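Local coordinates for protein MIPZ (Caulobacter crescentus, PDB 2XJ9) that probably positions the division plane as an ATP-dependent, dimerising inhibitor of cell division that binds the nucleoid and forms a gradient in the cell, at residues 48-51 against 52-56; 117-120 against 121-125. The protein carries 1 engineered substitution. All coordinates share one frame; numbering follows the deposited sequence.

Contact 1 (48-51 against 52-56); sequences SARF and FENRR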
# COMPACT_ATOMS: atom_id res chain seq x y z
N SER A 48 -8.29 1.60 -10.17
CA SER A 48 -9.70 1.83 -10.45
C SER A 48 -9.94 1.80 -11.95
O SER A 48 -10.88 1.18 -12.42
CB SER A 48 -10.21 3.14 -9.87
OG SER A 48 -9.73 3.39 -8.57
N ALA A 49 -9.07 2.46 -12.71
CA ALA A 49 -9.16 2.44 -14.18
C ALA A 49 -9.07 1.01 -14.76
O ALA A 49 -9.88 0.61 -15.61
CB ALA A 49 -8.10 3.34 -14.78
N ARG A 50 -8.07 0.25 -14.31
CA ARG A 50 -7.96 -1.16 -14.64
C ARG A 50 -9.22 -1.93 -14.25
O ARG A 50 -9.66 -2.80 -14.99
CB ARG A 50 -6.75 -1.78 -13.94
CG ARG A 50 -5.39 -1.20 -14.37
CD ARG A 50 -4.72 -2.00 -15.50
NE ARG A 50 -5.67 -2.86 -16.20
CZ ARG A 50 -5.71 -4.19 -16.09
NH1 ARG A 50 -6.62 -4.89 -16.75
NH2 ARG A 50 -4.83 -4.81 -15.32
N PHE A 51 -9.79 -1.65 -13.08
CA PHE A 51 -10.98 -2.37 -12.69
C PHE A 51 -12.02 -2.28 -13.78
O PHE A 51 -12.55 -3.27 -14.23
CB PHE A 51 -11.57 -1.87 -11.38
CG PHE A 51 -12.82 -2.61 -10.96
CD1 PHE A 51 -12.74 -3.87 -10.39
CD2 PHE A 51 -14.07 -2.05 -11.16
CE1 PHE A 51 -13.90 -4.55 -10.02
CE2 PHE A 51 -15.23 -2.73 -10.80
CZ PHE A 51 -15.15 -3.98 -10.23
N PHE A 52 -12.29 -1.06 -14.22
CA PHE A 52 -13.38 -0.80 -15.15
C PHE A 52 -13.06 -1.15 -16.61
O PHE A 52 -13.96 -1.48 -17.38
CB PHE A 52 -13.91 0.62 -14.99
CG PHE A 52 -14.61 0.84 -13.69
CD1 PHE A 52 -14.03 1.59 -12.69
CD2 PHE A 52 -15.84 0.25 -13.45
CE1 PHE A 52 -14.67 1.77 -11.49
CE2 PHE A 52 -16.49 0.42 -12.25
CZ PHE A 52 -15.91 1.18 -11.27
N GLU A 53 -11.79 -1.10 -16.99
CA GLU A 53 -11.41 -1.74 -18.25
C GLU A 53 -11.72 -3.24 -18.26
O GLU A 53 -12.09 -3.79 -19.29
CB GLU A 53 -9.94 -1.51 -18.57
CG GLU A 53 -9.59 -0.06 -18.72
CD GLU A 53 -8.10 0.17 -18.89
OE1 GLU A 53 -7.33 -0.83 -18.75
OE2 GLU A 53 -7.73 1.34 -19.15
N ASN A 54 -11.57 -3.91 -17.11
CA ASN A 54 -11.89 -5.32 -17.01
C ASN A 54 -13.39 -5.55 -17.03
O ASN A 54 -13.85 -6.58 -17.51
CB ASN A 54 -11.29 -5.94 -15.73
CG ASN A 54 -9.76 -5.85 -15.69
OD1 ASN A 54 -9.09 -5.90 -16.72
ND2 ASN A 54 -9.22 -5.73 -14.48
N ARG A 55 -14.15 -4.59 -16.50
CA ARG A 55 -15.60 -4.70 -16.45
C ARG A 55 -16.13 -4.59 -17.86
O ARG A 55 -16.90 -5.43 -18.33
CB ARG A 55 -16.18 -3.58 -15.61
CG ARG A 55 -17.68 -3.68 -15.32
CD ARG A 55 -18.04 -2.63 -14.29
NE ARG A 55 -19.43 -2.67 -13.87
CZ ARG A 55 -19.87 -3.23 -12.76
NH1 ARG A 55 -19.03 -3.83 -11.95
NH2 ARG A 55 -21.15 -3.21 -12.45
N ARG A 56 -15.71 -3.51 -18.51
CA ARG A 56 -15.93 -3.28 -19.93
C ARG A 56 -15.68 -4.55 -20.74
O ARG A 56 -16.59 -5.10 -21.34
CB ARG A 56 -15.00 -2.14 -20.38
CG ARG A 56 -15.14 -1.67 -21.82
CD ARG A 56 -16.56 -1.21 -22.17
NE ARG A 56 -17.51 -2.31 -22.11
CZ ARG A 56 -18.76 -2.27 -22.57
NH1 ARG A 56 -19.56 -3.33 -22.46
NH2 ARG A 56 -19.20 -1.16 -23.14
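Ser48 O takes the backbone N-H of Phe52 and also lies by the ring, with CD1 of Phe52 at 3.2 Å from it. One residue on, Ala49 O accepts Glu53 N at 2.9 Å in a straight helical bond. The side chain of Glu53 passes this carbonyl, its CG 3.2 Å from Ala49 O.

Arg50 folds over the next turn because its chain bends at chi2 and chi3. Its NE faces Glu53 OE1 at 3.7 Å, a long salt bridge at the guanidinium edge. Glu53 OE2 has a second partner, Arg46. NH1, at the far end of the guanidinium, comes near Asn54 OD1. The two planes stand almost at right angles. NH1 and OD1 are close, but the angle is too poor for a hydrogen bond. The firmer partner of Arg50 is Asp141 of the second subunit, which pairs with NH2. Arg50 therefore belongs to the dimer interface.

Phe51 has CG anti to its backbone N, chi1 179°, which puts CG beside the carbonyl carbon and turns the ring toward Phe52. The result is a T-shaped stack. The Phe51 edge points into the Phe52 face, with centroids 4.9 Å apart and planes at 90°. CD2 of Phe51 lies over the centre of the Phe52 ring. Phe51 O also receives Arg55 N at 3.1 Å. The extended Arg55 side chain brings NH1 to 4.1 Å from Phe51 CE2. The Arg55 guanidinium is held by a salt bridge to Asp236 and by the carbonyls of Pro67 and Gly231.

This turn belongs to helix 47-62, which joins parallel strands 36-40 and 70-72 in a beta-alpha-beta unit. Phe51 packs on Val23 and Phe52 on Val26, both of helix 18-30. Phe52 also rests on Val38 of strand 36-40.

Contact 2 (117-120 against 121-125); sequences AITR and MAHGR
His123 and Thr119 lie side by side, one helical turn apart, with their side chains pointing the same way. CG of His123 lies beside its backbone N, chi1 -84°, and this carries ND1 back along the helix. It donates to Thr119 O at 3.2 Å, with an N-H...O angle of 173°. The oxygen lies in the ring plane, but the donor stands above the carbonyl plane. Thr119 O also receives His123 N at 3.3 Å. One carbonyl thus holds both the backbone and the ring of the same residue. The methyl CG2 of Thr119 flanks ND1 at 4.1 Å. On the other side of the ring, NE2 is hydrogen-bonded to Tyr159, so both nitrogens are engaged and the ring rotation is fixed. A leucine here would probably leave Tyr159 without this partner and Thr119 O without its side-chain donor.

Met121 lies on another side of the helix. Its N bonds Ala117 O at 2.8 Å, and its CG passes the same oxygen at 3.3 Å. Its bent chain then runs on to Val90 and Phe93 of helix 86-103. Arg120 reaches back to Asp115 in a salt bridge.

Ala122 and His123 both pack on Val8 of strand 5-9. Helix 117-124 leads from strand 106-110 to strand 128-134, and strand 5-9 lies between these two in the sheet. This is a parallel beta-alpha-beta crossover of the P-loop NTPase fold.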
# COMPACT_ATOMS: atom_id res chain seq x y z
N ALA A 117 0.85 16.91 -7.24
CA ALA A 117 0.09 18.12 -7.47
C ALA A 117 -1.38 17.76 -7.62
O ALA A 117 -2.25 18.30 -6.93
CB ALA A 117 0.59 18.84 -8.71
N ILE A 118 -1.66 16.83 -8.53
CA ILE A 118 -3.04 16.48 -8.80
C ILE A 118 -3.71 15.94 -7.54
O ILE A 118 -4.86 16.24 -7.24
CB ILE A 118 -3.16 15.53 -9.97
CG1 ILE A 118 -2.38 14.25 -9.70
CG2 ILE A 118 -2.63 16.19 -11.23
CD1 ILE A 118 -2.48 13.26 -10.86
N THR A 119 -2.98 15.15 -6.78
CA THR A 119 -3.50 14.72 -5.50
C THR A 119 -3.90 15.90 -4.61
O THR A 119 -5.02 15.95 -4.14
CB THR A 119 -2.51 13.81 -4.78
OG1 THR A 119 -2.80 12.46 -5.15
CG2 THR A 119 -2.65 13.96 -3.27
N ARG A 120 -2.99 16.84 -4.39
CA ARG A 120 -3.31 18.01 -3.57
C ARG A 120 -4.48 18.83 -4.14
O ARG A 120 -5.25 19.45 -3.40
CB ARG A 120 -2.09 18.91 -3.47
CG ARG A 120 -0.83 18.23 -3.01
CD ARG A 120 -0.21 19.12 -1.98
NE ARG A 120 0.82 18.46 -1.25
CZ ARG A 120 0.90 18.08 0.03
NH1 ARG A 120 -0.02 18.29 0.97
NH2 ARG A 120 2.01 17.45 0.34
N MET A 121 -4.59 18.86 -5.46
CA MET A 121 -5.65 19.59 -6.12
C MET A 121 -7.00 18.96 -5.86
O MET A 121 -8.02 19.64 -5.80
CB MET A 121 -5.42 19.61 -7.63
CG MET A 121 -4.37 20.58 -8.10
SD MET A 121 -5.16 21.65 -9.30
CE MET A 121 -5.81 20.45 -10.46
N ALA A 122 -7.00 17.64 -5.72
CA ALA A 122 -8.24 16.92 -5.54
C ALA A 122 -8.74 17.11 -4.12
O ALA A 122 -9.92 17.10 -3.88
CB ALA A 122 -8.05 15.46 -5.85
N HIS A 123 -7.84 17.29 -3.18
CA HIS A 123 -8.26 17.38 -1.79
C HIS A 123 -8.95 18.72 -1.56
O HIS A 123 -9.84 18.85 -0.72
CB HIS A 123 -7.10 17.09 -0.80
CG HIS A 123 -6.88 15.62 -0.54
ND1 HIS A 123 -6.18 14.80 -1.41
CD2 HIS A 123 -7.27 14.81 0.47
CE1 HIS A 123 -6.16 13.57 -0.95
NE2 HIS A 123 -6.81 13.54 0.20
N GLY A 124 -8.55 19.71 -2.35
CA GLY A 124 -9.12 21.03 -2.25
C GLY A 124 -10.47 21.21 -2.92
O GLY A 124 -11.16 22.19 -2.66
N ARG A 125 -10.87 20.28 -3.78
CA ARG A 125 -12.16 20.37 -4.47
C ARG A 125 -13.15 19.31 -4.01
O ARG A 125 -14.09 18.98 -4.72
CB ARG A 125 -11.97 20.19 -5.97
CG ARG A 125 -11.40 21.39 -6.69
CD ARG A 125 -10.49 20.94 -7.83
NE ARG A 125 -10.87 21.37 -9.15
CZ ARG A 125 -10.14 21.88 -10.14
NH1 ARG A 125 -10.80 22.15 -11.25
NH2 ARG A 125 -8.83 22.14 -10.06

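How the contacts relate
Both contacts are mostly buried turns of helices that link parallel strands of the same sheet, but they hold different elements. Their centres are about 23 Å apart and they do not touch. Contact 1 combines an aromatic pair with charged groups. Its apolar side faces helix 18-30 and strand 36-40, while its exposed Glu53 and its arginine at the second subunit bring in ion pairs. Contact 2 rests mainly on backbone bonds and a histidine side chain. Its Arg120 pairs outside the two segments and packs on Arg44 of the second subunit. The Ser48 side chain is about 6 Å from a bound magnesium ion, the Thr119 side chain about 11 Å from one.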